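Local coordinates for protein dTDP Sugar Isomerase (Desulfovibrio desulfuricans subsp. desulfuricans str. G20, PDB 3EJK) that probably catalyses the 3,5-epimerisation of dTDP-4-dehydro-6-deoxy-alpha-D-glucose, giving dTDP-4-dehydro-beta-L-rhamnose, at residues 19-24 and 91-96; 64-69 and 124-129; 74-79 and 136-141; 87-92 and 116-121. All coordinates share one frame; numbering follows the deposited sequence. Where two conformers were deposited one is given.

Contact 1 (19-24 and 91-96)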
loop_
_atom_site.group_PDB
_atom_site.type_symbol
_atom_site.label_atom_id
_atom_site.label_comp_id
_atom_site.label_asym_id
_atom_site.label_seq_id
_atom_site.Cartn_x
_atom_site.Cartn_y
_atom_site.Cartn_z
ATOM N N PRO A 19 -14.845 -18.902 8.714
ATOM C CA PRO A 19 -14.992 -20.005 9.647
ATOM C C PRO A 19 -14.075 -19.921 10.846
ATOM O O PRO A 19 -14.127 -20.775 11.723
ATOM C CB PRO A 19 -14.678 -21.231 8.795
ATOM C CG PRO A 19 -14.974 -20.783 7.399
ATOM C CD PRO A 19 -14.488 -19.378 7.372
ATOM N N VAL A 20 -13.231 -18.902 10.859
ATOM C CA VAL A 20 -12.374 -18.638 12.026
ATOM C C VAL A 20 -12.954 -17.384 12.670
ATOM O O VAL A 20 -13.086 -16.342 12.025
ATOM C CB VAL A 20 -10.855 -18.443 11.721
ATOM C CG1 VAL A 20 -10.142 -17.887 12.949
ATOM C CG2 VAL A 20 -10.193 -19.764 11.311
ATOM N N GLU A 21 -13.321 -17.528 13.939
ATOM C CA GLU A 21 -13.911 -16.444 14.728
ATOM C C GLU A 21 -13.072 -15.191 14.683
ATOM O O GLU A 21 -11.865 -15.226 14.952
ATOM C CB GLU A 21 -14.076 -16.866 16.197
ATOM C CG GLU A 21 -14.650 -15.771 17.067
ATOM C CD GLU A 21 -16.104 -15.521 16.749
ATOM O OE1 GLU A 21 -16.902 -16.461 16.927
ATOM O OE2 GLU A 21 -16.452 -14.398 16.334
ATOM N N GLY A 22 -13.739 -14.106 14.360
ATOM C CA GLY A 22 -13.150 -12.777 14.310
ATOM C C GLY A 22 -12.530 -12.396 12.985
ATOM O O GLY A 22 -12.228 -11.225 12.733
ATOM N N ALA A 23 -12.278 -13.399 12.157
ATOM C CA ALA A 23 -11.704 -13.143 10.828
ATOM C C ALA A 23 -12.848 -12.611 9.961
ATOM O O ALA A 23 -13.963 -13.131 9.973
ATOM C CB ALA A 23 -11.095 -14.377 10.242
ATOM N N GLN A 24 -12.580 -11.533 9.249
ATOM C CA GLN A 24 -13.610 -10.901 8.426
ATOM C C GLN A 24 -13.084 -10.474 7.094
ATOM O O GLN A 24 -11.921 -10.169 6.924
ATOM C CB GLN A 24 -14.172 -9.662 9.121
ATOM C CG GLN A 24 -14.760 -9.883 10.487
ATOM C CD GLN A 24 -15.192 -8.569 11.113
ATOM O OE1 GLN A 24 -14.867 -7.495 10.609
ATOM N NE2 GLN A 24 -15.918 -8.647 12.215
ATOM N N ASP A 91 -7.008 -21.326 13.560
ATOM C CA ASP A 91 -7.410 -20.929 14.917
ATOM C C ASP A 91 -6.829 -21.844 15.989
ATOM O O ASP A 91 -7.383 -22.892 16.313
ATOM C CB ASP A 91 -8.928 -20.893 15.023
ATOM C CG ASP A 91 -9.410 -20.151 16.239
ATOM O OD1 ASP A 91 -8.590 -19.897 17.155
ATOM O OD2 ASP A 91 -10.621 -19.828 16.269
ATOM N N GLY A 92 -5.715 -21.390 16.547
ATOM C CA GLY A 92 -5.016 -22.114 17.602
ATOM C C GLY A 92 -5.467 -21.699 18.992
ATOM O O GLY A 92 -4.931 -22.155 19.999
ATOM N N ARG A 93 -6.484 -20.856 19.039
ATOM C CA ARG A 93 -7.017 -20.347 20.329
ATOM C C ARG A 93 -7.820 -21.423 21.033
ATOM O O ARG A 93 -8.879 -21.851 20.580
ATOM C CB ARG A 93 -7.843 -19.083 20.114
ATOM C CG ARG A 93 -7.043 -17.960 19.523
ATOM C CD ARG A 93 -7.920 -16.808 19.068
ATOM N NE ARG A 93 -8.851 -17.233 18.032
ATOM C CZ ARG A 93 -9.665 -16.404 17.402
ATOM N NH1 ARG A 93 -9.602 -15.135 17.693
ATOM N NH2 ARG A 93 -10.502 -16.820 16.456
ATOM N N GLU A 94 -7.294 -21.852 22.169
ATOM C CA GLU A 94 -7.903 -22.953 22.914
ATOM C C GLU A 94 -9.336 -22.688 23.314
ATOM O O GLU A 94 -10.173 -23.598 23.332
ATOM C CB GLU A 94 -7.089 -23.284 24.171
ATOM C CG GLU A 94 -7.662 -24.440 24.989
ATOM N N LYS A 95 -9.627 -21.434 23.618
ATOM C CA LYS A 95 -10.961 -21.079 24.141
ATOM C C LYS A 95 -11.901 -20.473 23.107
ATOM O O LYS A 95 -12.980 -19.984 23.442
ATOM C CB LYS A 95 -10.828 -20.167 25.353
ATOM C CG LYS A 95 -10.248 -20.889 26.563
ATOM C CD LYS A 95 -9.861 -19.900 27.646
ATOM N N SER A 96 -11.483 -20.565 21.853
ATOM C CA SER A 96 -12.264 -20.061 20.710
ATOM C C SER A 96 -13.390 -21.010 20.295
ATOM O O SER A 96 -13.221 -22.215 20.250
ATOM C CB SER A 96 -11.371 -19.809 19.487
ATOM O OG SER A 96 -12.158 -19.461 18.360
#

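Contact 2 (64-69 and 124-129). With CIT (citric acid), chain C.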
loop_
_atom_site.group_PDB
_atom_site.type_symbol
_atom_site.label_atom_id
_atom_site.label_comp_id
_atom_site.label_asym_id
_atom_site.label_seq_id
_atom_site.Cartn_x
_atom_site.Cartn_y
_atom_site.Cartn_z
ATOM N N ARG A 64 5.739 -18.552 -4.211
ATOM C CA ARG A 64 6.434 -18.446 -2.929
ATOM C C ARG A 64 5.447 -18.342 -1.754
ATOM O O ARG A 64 4.359 -17.743 -1.831
ATOM C CB ARG A 64 7.422 -17.277 -2.931
ATOM C CG ARG A 64 8.539 -17.419 -3.983
ATOM C CD ARG A 64 9.308 -18.695 -3.860
ATOM N NE ARG A 64 9.961 -18.809 -2.559
ATOM C CZ ARG A 64 11.180 -18.370 -2.296
ATOM N NH1 ARG A 64 11.885 -17.798 -3.243
ATOM N NH2 ARG A 64 11.693 -18.512 -1.087
ATOM N N VAL A 65 5.867 -18.954 -0.663
ATOM C CA VAL A 65 5.074 -19.035 0.579
ATOM C C VAL A 65 5.687 -18.283 1.753
ATOM O O VAL A 65 6.892 -18.353 1.996
ATOM C CB VAL A 65 4.948 -20.507 1.009
ATOM C CG1 VAL A 65 4.194 -20.646 2.337
ATOM C CG2 VAL A 65 4.291 -21.340 -0.104
ATOM N N LYS A 66 4.840 -17.555 2.466
ATOM C CA LYS A 66 5.237 -16.899 3.717
ATOM C C LYS A 66 4.323 -17.382 4.827
ATOM O O LYS A 66 3.186 -16.931 4.978
ATOM C CB LYS A 66 5.195 -15.376 3.619
ATOM C CG LYS A 66 6.213 -14.797 2.645
ATOM C CD LYS A 66 6.238 -13.274 2.723
ATOM C CE LYS A 66 7.370 -12.693 1.877
ATOM N NZ LYS A 66 7.657 -11.263 2.205
ATOM N N ALA A 67 4.829 -18.339 5.583
ATOM C CA ALA A 67 4.039 -18.974 6.660
ATOM C C ALA A 67 4.983 -19.544 7.719
ATOM O O ALA A 67 6.096 -19.927 7.383
ATOM C CB ALA A 67 3.183 -20.082 6.072
ATOM N N TRP A 68 4.611 -19.606 8.996
ATOM C CA TRP A 68 3.361 -19.151 9.569
ATOM C C TRP A 68 3.690 -18.088 10.585
ATOM O O TRP A 68 4.766 -18.090 11.175
ATOM C CB TRP A 68 2.672 -20.273 10.339
ATOM C CG TRP A 68 2.215 -21.428 9.515
ATOM C CD1 TRP A 68 2.893 -22.574 9.268
ATOM C CD2 TRP A 68 0.964 -21.541 8.841
ATOM N NE1 TRP A 68 2.147 -23.403 8.465
ATOM C CE2 TRP A 68 0.957 -22.787 8.185
ATOM C CE3 TRP A 68 -0.145 -20.700 8.705
ATOM C CZ2 TRP A 68 -0.120 -23.224 7.443
ATOM C CZ3 TRP A 68 -1.211 -21.132 7.975
ATOM C CH2 TRP A 68 -1.202 -22.386 7.353
ATOM N N LYS A 69 2.744 -17.194 10.785
ATOM C CA LYS A 69 2.901 -16.102 11.748
ATOM C C LYS A 69 1.674 -15.977 12.633
ATOM O O LYS A 69 0.535 -16.226 12.210
ATOM C CB LYS A 69 3.082 -14.766 11.014
ATOM C CG LYS A 69 3.732 -13.703 11.867
ATOM C CD LYS A 69 5.100 -14.250 12.286
ATOM C CE LYS A 69 6.107 -13.192 12.501
ATOM N NZ LYS A 69 6.590 -12.775 11.185
ATOM N N TYR A 124 -1.408 -17.292 10.679
ATOM C CA TYR A 124 -1.608 -16.989 9.262
ATOM C C TYR A 124 -0.392 -17.264 8.383
ATOM O O TYR A 124 0.745 -17.247 8.798
ATOM C CB TYR A 124 -2.157 -15.576 9.038
ATOM C CG TYR A 124 -1.310 -14.443 9.561
ATOM C CD1 TYR A 124 -1.472 -13.966 10.846
ATOM C CD2 TYR A 124 -0.375 -13.827 8.747
ATOM C CE1 TYR A 124 -0.695 -12.904 11.323
ATOM C CE2 TYR A 124 0.406 -12.782 9.201
ATOM C CZ TYR A 124 0.242 -12.317 10.488
ATOM O OH TYR A 124 1.022 -11.268 10.943
ATOM N N GLY A 125 -0.718 -17.609 7.158
ATOM C CA GLY A 125 0.259 -17.876 6.112
ATOM C C GLY A 125 -0.342 -17.485 4.778
ATOM O O GLY A 125 -1.561 -17.435 4.627
ATOM N N PHE A 126 0.515 -17.186 3.817
ATOM C CA PHE A 126 0.026 -16.829 2.484
ATOM C C PHE A 126 1.064 -17.085 1.413
ATOM O O PHE A 126 2.266 -17.155 1.685
ATOM C CB PHE A 126 -0.482 -15.378 2.441
ATOM C CG PHE A 126 0.515 -14.355 2.933
ATOM C CD1 PHE A 126 1.441 -13.804 2.085
ATOM C CD2 PHE A 126 0.510 -13.942 4.257
ATOM C CE1 PHE A 126 2.343 -12.851 2.529
ATOM C CE2 PHE A 126 1.408 -13.008 4.711
ATOM C CZ PHE A 126 2.337 -12.460 3.844
ATOM N N ALA A 127 0.558 -17.260 0.203
ATOM C CA ALA A 127 1.377 -17.521 -0.974
ATOM C C ALA A 127 0.820 -16.871 -2.228
ATOM O O ALA A 127 -0.378 -16.766 -2.410
ATOM C CB ALA A 127 1.525 -19.028 -1.196
ATOM N N ALA A 128 1.743 -16.465 -3.092
ATOM C CA ALA A 128 1.405 -15.860 -4.373
ATOM C C ALA A 128 1.111 -16.936 -5.402
ATOM O O ALA A 128 1.874 -17.876 -5.583
ATOM C CB ALA A 128 2.551 -14.941 -4.883
ATOM N N THR A 129 -0.012 -16.767 -6.079
ATOM C CA THR A 129 -0.433 -17.676 -7.145
ATOM C C THR A 129 -0.090 -17.102 -8.503
ATOM O O THR A 129 0.195 -15.912 -8.673
ATOM C CB THR A 129 -1.954 -17.928 -7.109
ATOM O OG1 THR A 129 -2.632 -16.707 -7.411
ATOM C CG2 THR A 129 -2.399 -18.425 -5.738
HETATM C C1 CIT C . 4.144 -10.322 10.006
HETATM O O1 CIT C . 3.041 -10.589 9.471
HETATM O O2 CIT C . 4.223 -10.135 11.244
HETATM C C2 CIT C . 5.385 -10.176 9.176
HETATM C C3 CIT C . 5.207 -10.699 7.760
HETATM O O7 CIT C . 4.315 -9.817 7.009
HETATM C C4 CIT C . 6.620 -10.784 7.182
HETATM C C5 CIT C . 6.642 -10.838 5.685
HETATM O O3 CIT C . 5.597 -10.539 5.091
HETATM O O4 CIT C . 7.695 -11.166 5.063
HETATM C C6 CIT C . 4.591 -12.091 7.766
HETATM O O5 CIT C . 3.712 -12.383 6.940
HETATM O O6 CIT C . 4.950 -12.948 8.592
#

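Contact 3 (74-79 and 136-141)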
loop_
_atom_site.group_PDB
_atom_site.type_symbol
_atom_site.label_atom_id
_atom_site.label_comp_id
_atom_site.label_asym_id
_atom_site.label_seq_id
_atom_site.Cartn_x
_atom_site.Cartn_y
_atom_site.Cartn_z
HETATM N N MSE A 74 -1.735 -7.805 18.218
HETATM C CA MSE A 74 -1.954 -7.132 16.947
HETATM C C MSE A 74 -2.992 -7.783 16.044
HETATM O O MSE A 74 -3.084 -9.011 15.951
HETATM C CB MSE A 74 -0.624 -7.033 16.179
HETATM C CG MSE A 74 -0.677 -6.164 14.965
HETATM SE SE MSE A 74 0.933 -6.316 13.856
HETATM C CE MSE A 74 2.248 -5.745 15.129
ATOM N N THR A 75 -3.759 -6.914 15.384
ATOM C CA THR A 75 -4.712 -7.307 14.344
ATOM C C THR A 75 -4.164 -6.887 12.984
ATOM O O THR A 75 -3.632 -5.787 12.831
ATOM C CB THR A 75 -6.079 -6.628 14.542
ATOM O OG1 THR A 75 -6.643 -7.085 15.757
ATOM C CG2 THR A 75 -7.049 -6.913 13.389
ATOM N N GLN A 76 -4.339 -7.764 11.999
ATOM C CA GLN A 76 -3.884 -7.506 10.631
ATOM C C GLN A 76 -5.064 -7.104 9.760
ATOM O O GLN A 76 -6.196 -7.563 9.958
ATOM C CB GLN A 76 -3.246 -8.756 9.994
ATOM C CG GLN A 76 -2.391 -9.627 10.910
ATOM C CD GLN A 76 -1.303 -8.881 11.655
ATOM O OE1 GLN A 76 -0.607 -8.027 11.093
ATOM N NE2 GLN A 76 -1.101 -9.256 12.925
ATOM N N LEU A 77 -4.776 -6.194 8.831
ATOM C CA LEU A 77 -5.733 -5.760 7.788
ATOM C C LEU A 77 -4.995 -5.792 6.448
ATOM O O LEU A 77 -4.259 -4.872 6.087
ATOM C CB LEU A 77 -6.352 -4.385 8.050
ATOM C CG LEU A 77 -7.309 -4.289 9.238
ATOM C CD1 LEU A 77 -7.737 -2.841 9.444
ATOM C CD2 LEU A 77 -8.493 -5.178 9.034
ATOM N N PHE A 78 -5.198 -6.909 5.759
ATOM C CA PHE A 78 -4.574 -7.221 4.471
ATOM C C PHE A 78 -5.388 -6.755 3.284
ATOM O O PHE A 78 -6.599 -6.965 3.206
ATOM C CB PHE A 78 -4.448 -8.743 4.267
ATOM C CG PHE A 78 -3.259 -9.394 4.928
ATOM C CD1 PHE A 78 -2.545 -8.779 5.922
ATOM C CD2 PHE A 78 -2.920 -10.703 4.574
ATOM C CE1 PHE A 78 -1.461 -9.417 6.524
ATOM C CE2 PHE A 78 -1.848 -11.360 5.193
ATOM C CZ PHE A 78 -1.127 -10.702 6.178
ATOM N N ALA A 79 -4.667 -6.167 2.340
ATOM C CA ALA A 79 -5.208 -5.878 1.001
ATOM C C ALA A 79 -4.130 -6.273 0.009
ATOM O O ALA A 79 -2.955 -6.224 0.328
ATOM C CB ALA A 79 -5.656 -4.426 0.815
ATOM N N VAL A 136 1.298 -7.476 -1.010
ATOM C CA VAL A 136 0.356 -7.500 0.084
ATOM C C VAL A 136 0.581 -6.237 0.900
ATOM O O VAL A 136 1.710 -5.907 1.239
ATOM C CB VAL A 136 0.603 -8.749 0.995
ATOM C CG1 VAL A 136 -0.423 -8.830 2.083
ATOM C CG2 VAL A 136 0.619 -10.041 0.165
ATOM N N ALA A 137 -0.502 -5.525 1.178
ATOM C CA ALA A 137 -0.448 -4.354 2.032
ATOM C C ALA A 137 -1.081 -4.722 3.353
ATOM O O ALA A 137 -2.075 -5.439 3.416
ATOM C CB ALA A 137 -1.167 -3.159 1.395
ATOM N N ASN A 138 -0.479 -4.233 4.423
ATOM C CA ASN A 138 -0.996 -4.500 5.758
ATOM C C ASN A 138 -1.034 -3.232 6.587
ATOM O O ASN A 138 -0.038 -2.546 6.721
ATOM C CB ASN A 138 -0.134 -5.559 6.457
ATOM C CG ASN A 138 -0.773 -6.093 7.719
ATOM O OD1 ASN A 138 -1.909 -5.759 8.031
ATOM N ND2 ASN A 138 -0.042 -6.929 8.457
ATOM N N CYS A 139 -2.209 -2.905 7.089
ATOM C CA CYS A 139 -2.372 -1.768 7.963
ATOM C C CYS A 139 -2.705 -2.349 9.335
ATOM O O CYS A 139 -3.815 -2.841 9.572
ATOM C CB CYS A 139 -3.488 -0.843 7.486
ATOM S SG CYS A 139 -3.630 0.689 8.465
ATOM N N THR A 140 -1.719 -2.288 10.221
ATOM C CA THR A 140 -1.848 -2.869 11.543
ATOM C C THR A 140 -2.183 -1.797 12.566
ATOM O O THR A 140 -1.932 -0.595 12.373
ATOM C CB THR A 140 -0.575 -3.598 11.927
ATOM O OG1 THR A 140 0.460 -2.639 12.087
ATOM C CG2 THR A 140 -0.198 -4.566 10.852
ATOM N N ASP A 141 -2.747 -2.273 13.659
ATOM C CA ASP A 141 -3.278 -1.395 14.709
ATOM C C ASP A 141 -2.223 -1.025 15.714
ATOM O O ASP A 141 -2.373 -0.071 16.465
ATOM C CB ASP A 141 -4.518 -1.986 15.384
ATOM C CG ASP A 141 -4.261 -3.296 16.080
ATOM O OD1 ASP A 141 -3.327 -4.035 15.708
ATOM O OD2 ASP A 141 -5.035 -3.601 16.995
HETATM O O HOH W 1 -5.666 -5.976 17.886
HETATM O O HOH W 2 -5.141 -3.623 12.117
#

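Contact 4 (87-92 and 116-121)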
loop_
_atom_site.group_PDB
_atom_site.type_symbol
_atom_site.label_atom_id
_atom_site.label_comp_id
_atom_site.label_asym_id
_atom_site.label_seq_id
_atom_site.Cartn_x
_atom_site.Cartn_y
_atom_site.Cartn_z
ATOM N N VAL A 87 -4.507 -16.999 1.174
ATOM C CA VAL A 87 -4.262 -16.889 2.605
ATOM C C VAL A 87 -4.934 -18.044 3.329
ATOM O O VAL A 87 -6.035 -18.454 2.979
ATOM C CB VAL A 87 -4.833 -15.581 3.214
ATOM C CG1 VAL A 87 -4.445 -15.473 4.707
ATOM C CG2 VAL A 87 -4.378 -14.347 2.439
ATOM N N VAL A 88 -4.235 -18.588 4.314
ATOM C CA VAL A 88 -4.821 -19.594 5.177
ATOM C C VAL A 88 -4.690 -19.149 6.617
ATOM O O VAL A 88 -3.628 -18.715 7.065
ATOM C CB VAL A 88 -4.190 -20.981 5.028
ATOM C CG1 VAL A 88 -4.758 -21.923 6.090
ATOM C CG2 VAL A 88 -4.397 -21.550 3.615
ATOM N N LEU A 89 -5.800 -19.266 7.332
ATOM C CA LEU A 89 -5.876 -18.903 8.752
ATOM C C LEU A 89 -6.148 -20.167 9.542
ATOM O O LEU A 89 -6.883 -21.026 9.100
ATOM C CB LEU A 89 -7.009 -17.892 9.012
ATOM C CG LEU A 89 -7.017 -16.592 8.191
ATOM C CD1 LEU A 89 -8.075 -15.651 8.777
ATOM C CD2 LEU A 89 -5.673 -15.959 8.238
ATOM N N TYR A 90 -5.481 -20.281 10.685
ATOM C CA TYR A 90 -5.644 -21.420 11.599
ATOM C C TYR A 90 -5.856 -20.950 13.026
ATOM O O TYR A 90 -5.022 -20.256 13.604
ATOM C CB TYR A 90 -4.457 -22.368 11.555
ATOM C CG TYR A 90 -4.527 -23.379 12.676
ATOM C CD1 TYR A 90 -5.560 -24.300 12.733
ATOM C CD2 TYR A 90 -3.570 -23.399 13.680
ATOM C CE1 TYR A 90 -5.649 -25.203 13.757
ATOM C CE2 TYR A 90 -3.644 -24.320 14.696
ATOM C CZ TYR A 90 -4.681 -25.208 14.730
ATOM O OH TYR A 90 -4.761 -26.105 15.752
ATOM N N ASP A 91 -7.008 -21.326 13.560
ATOM C CA ASP A 91 -7.410 -20.929 14.917
ATOM C C ASP A 91 -6.829 -21.844 15.989
ATOM O O ASP A 91 -7.383 -22.892 16.313
ATOM C CB ASP A 91 -8.928 -20.893 15.023
ATOM C CG ASP A 91 -9.410 -20.151 16.239
ATOM O OD1 ASP A 91 -8.590 -19.897 17.155
ATOM O OD2 ASP A 91 -10.621 -19.828 16.269
ATOM N N GLY A 92 -5.715 -21.390 16.547
ATOM C CA GLY A 92 -5.016 -22.114 17.602
ATOM C C GLY A 92 -5.467 -21.699 18.992
ATOM O O GLY A 92 -4.931 -22.155 19.999
ATOM N N LEU A 116 -9.075 -8.235 4.414
ATOM C CA LEU A 116 -9.089 -9.392 5.322
ATOM C C LEU A 116 -8.579 -8.980 6.697
ATOM O O LEU A 116 -7.465 -8.517 6.851
ATOM C CB LEU A 116 -8.188 -10.501 4.773
ATOM C CG LEU A 116 -7.890 -11.687 5.690
ATOM C CD1 LEU A 116 -9.222 -12.386 5.995
ATOM C CD2 LEU A 116 -6.839 -12.647 5.090
ATOM N N ARG A 117 -9.447 -9.144 7.685
ATOM C CA ARG A 117 -9.117 -8.868 9.077
ATOM C C ARG A 117 -8.661 -10.160 9.730
ATOM O O ARG A 117 -9.368 -11.166 9.684
ATOM C CB ARG A 117 -10.352 -8.313 9.811
ATOM C CG ARG A 117 -10.112 -8.068 11.278
ATOM C CD ARG A 117 -11.411 -7.730 12.005
ATOM N NE ARG A 117 -11.104 -7.301 13.358
ATOM C CZ ARG A 117 -11.230 -8.059 14.441
ATOM N NH1 ARG A 117 -11.713 -9.286 14.352
ATOM N NH2 ARG A 117 -10.898 -7.561 15.625
ATOM N N ILE A 118 -7.457 -10.142 10.303
ATOM C CA ILE A 118 -6.926 -11.332 10.989
ATOM C C ILE A 118 -6.796 -10.977 12.465
ATOM O O ILE A 118 -5.978 -10.132 12.835
ATOM C CB ILE A 118 -5.556 -11.769 10.445
ATOM C CG1 ILE A 118 -5.642 -12.060 8.947
ATOM C CG2 ILE A 118 -5.038 -13.054 11.209
ATOM C CD1 ILE A 118 -4.288 -12.352 8.304
ATOM N N PRO A 119 -7.594 -11.618 13.334
ATOM C CA PRO A 119 -7.479 -11.153 14.716
ATOM C C PRO A 119 -6.251 -11.695 15.444
ATOM O O PRO A 119 -5.557 -12.567 14.926
ATOM C CB PRO A 119 -8.780 -11.644 15.372
ATOM C CG PRO A 119 -9.338 -12.673 14.477
ATOM C CD PRO A 119 -8.651 -12.627 13.150
ATOM N N PRO A 120 -5.932 -11.134 16.613
ATOM C CA PRO A 120 -4.776 -11.712 17.285
ATOM C C PRO A 120 -4.927 -13.167 17.682
ATOM O O PRO A 120 -6.034 -13.705 17.834
ATOM C CB PRO A 120 -4.598 -10.845 18.544
ATOM C CG PRO A 120 -5.802 -10.052 18.691
ATOM C CD PRO A 120 -6.574 -10.069 17.397
ATOM N N GLN A 121 -3.755 -13.767 17.769
ATOM C CA GLN A 121 -3.549 -15.125 18.212
ATOM C C GLN A 121 -4.093 -16.167 17.246
ATOM O O GLN A 121 -4.303 -17.331 17.594
ATOM C CB GLN A 121 -4.032 -15.286 19.655
ATOM C CG GLN A 121 -3.177 -14.446 20.619
ATOM C CD GLN A 121 -3.617 -14.513 22.071
ATOM O OE1 GLN A 121 -4.370 -15.395 22.467
ATOM N NE2 GLN A 121 -3.121 -13.578 22.880
#

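Contact 1 (19-24 and 91-96)
The terminal nitrogen NH2 of R93 is held by the backbone carbonyl of E21 and by the carboxylate of D91. The bond from R93 NH2 to E21 O is short, 2.6 Å, and nearly straight (166°). R93 also grips D91 side-on: NE gives to OD1 at 2.8 Å and NH2 to OD2 at 3.0 Å, both from above the carboxylate plane. D91 OD1 takes a further bond from R93 N, which makes an Asx turn, while S96 OG donates to OD2 on the syn side at 2.6 Å and T98 OG1 also bonds to OD2; these partners position the carboxylate. Bonded in its own plane to both D91 and E21 O, the guanidinium is fixed in rotation, facing a type II turn, V20 to A23, between strands 16-17 and 24-31. Its own loop joins strands 84-90 and 102-108 at one end of the cupin barrel, with a type I turn from R93 to S96. Beside the polar network, V20 CG1, anti to the backbone N (chi1 168°), packs 3.8 Å from D91 CB and also touches R93 NH2, and V122 lies against both V20 and R93. E21 CB approaches S96 OG to 3.9 Å before the glutamate chain bends away.

Contact 2 (64-69 and 124-129)
R64 O starts the pairing with strand 123-128, accepting from A128 N at 3.2 Å, while the R64 guanidinium turns away to a salt bridge with E34 of the second subunit. At V65, CG2 meets A127 CB at 3.8 Å on the face shared with A67. K66 bonds in both directions with F126: its N reaches F126 O at 2.7 Å, and its O accepts from F126 N. K66 CB rides 4.3 Å from the centroid of the F126 ring, and the extended chain carries NZ to citrate O4 at 2.9 Å. S58 OG and E59 O of the same chain and G36 O of the second subunit also lie within bonding reach of NZ, more acceptors than its three protons can serve at once. A67 CB sits beside G125 CA, and a cis peptide bond leads into W68, whose CE3 rests near the backbone of Y124 and G125. K69 closes a second two-bond pair, with Y124; its CB stands 4.0 Å from the centroid of the Y124 ring, and its bent chain puts NZ 3.1 Å from citrate O6, a second citrate also bonding to this amine. Both rings have CG between backbone N and carbonyl carbon (chi1 59° for Y124, 54° for F126), which sets each against its lysine CB. From the ring edge, Y124 OH gives to citrate O1 at 2.6 Å. The citrate, also bonded by Y56, S58 and H71, probably came from the crystallisation liquor, but its grip is consistent with a cupin-barrel pocket suited to an acidic ligand, perhaps the nucleotide sugar.

Contact 3 (74-79 and 136-141)
Antiparallel strand pairing joins 76-79 to 136-140, with F78 opposite N138 and A79 opposite A137, in the buried heart of the larger sheet of the cupin barrel. The short strand axes run 152° apart. A79 and A137 exchange two backbone bonds, A137 N to A79 O being the shorter at 2.7 Å, and two residues farther along each strand C139 N gives to L77 O. Beyond this the two chains are linked by a side chain instead: the N138 amide, with CG anti to the backbone N (chi1 -168°), folds across to the opposite strand. Its OD1 accepts from L77 N at 3.0 Å, and its ND2 donates to Q76 OE1 at 2.9 Å on a lone pair in the carbonyl plane. With Y56 OH as a further partner of ND2, this buried amide is fixed in rotation. N138 also stands at the edge of the F78 ring, their planes 81° apart, whereas V136 CG1 covers one face of that ring, 4.1 Å from its centroid. Where the regular pairing stops, selenomethionine M74 lays SE against T140 CG2 at 3.7 Å. D141 finishes the contact: its OD1 takes T75 N at 2.9 Å from above the carboxylate plane, and its OD2 accepts a hydrogen bond from a water that in turn accepts one from T75 OG1, 2.6 Å from that water oxygen.

Contact 4 (87-92 and 116-121)
L116 sends CD2 into V87, the two side chains meeting tip to tip with L116 CD2 3.7 Å from V87 CG1. V87 CG2 lies little farther from the same methyl, 4.0 Å from L116 CD2, so one leucine branch sits against both valine branches. Its other branch, L116 CD1, stands a looser 4.4 Å from L89 CD1. R117, next in sequence, points its side chain the other way and bonds to G22 O, in keeping with the alternation of a strand. I118 again faces inward; CG1, anti to the carbonyl carbon (chi1 -58°), leads CD1 over to L89 CD2 at 3.9 Å. These strands belong to the two different sheets of the cupin barrel, and their short axes pass 10.0 Å apart at 30°, the spacing of facing layers joined by side chains and not by backbone bonds. The packing extends past the pair: L107 touches both V87 and L116, F126 borders V87, Y124 flanks L89 and I118, and Q76 and F78 lie against I118. After P119 and P120 the chain swings back toward the opposite layer. There Q121, in a left-handed backbone conformation (phi 68°), brings its O to 4.4 Å from G92 N, while in the conformer given its side-chain NE2 bonds to S72 O.

Contacts 3 and 4 are buried, contact 2 is partly so and opens onto the bound citrate, and contact 1 lies nearer the surface, its centre about 14 Å from the centre of the chain. Contacts 2 and 3 each pair neighbouring strands, one in each sheet, by backbone bonds; contact 4 bridges the two sheets chiefly with aliphatic side chains, and contact 1 joins loops through a salt-bridged arginine. Contact 4 shares D91 and G92 with contact 1, and its strands adjoin both others, V88 N bonding to G125 O and I118 N to Q76 O. F126 of contact 2 packs on F78 of contact 3, so the rings meet between the sheets.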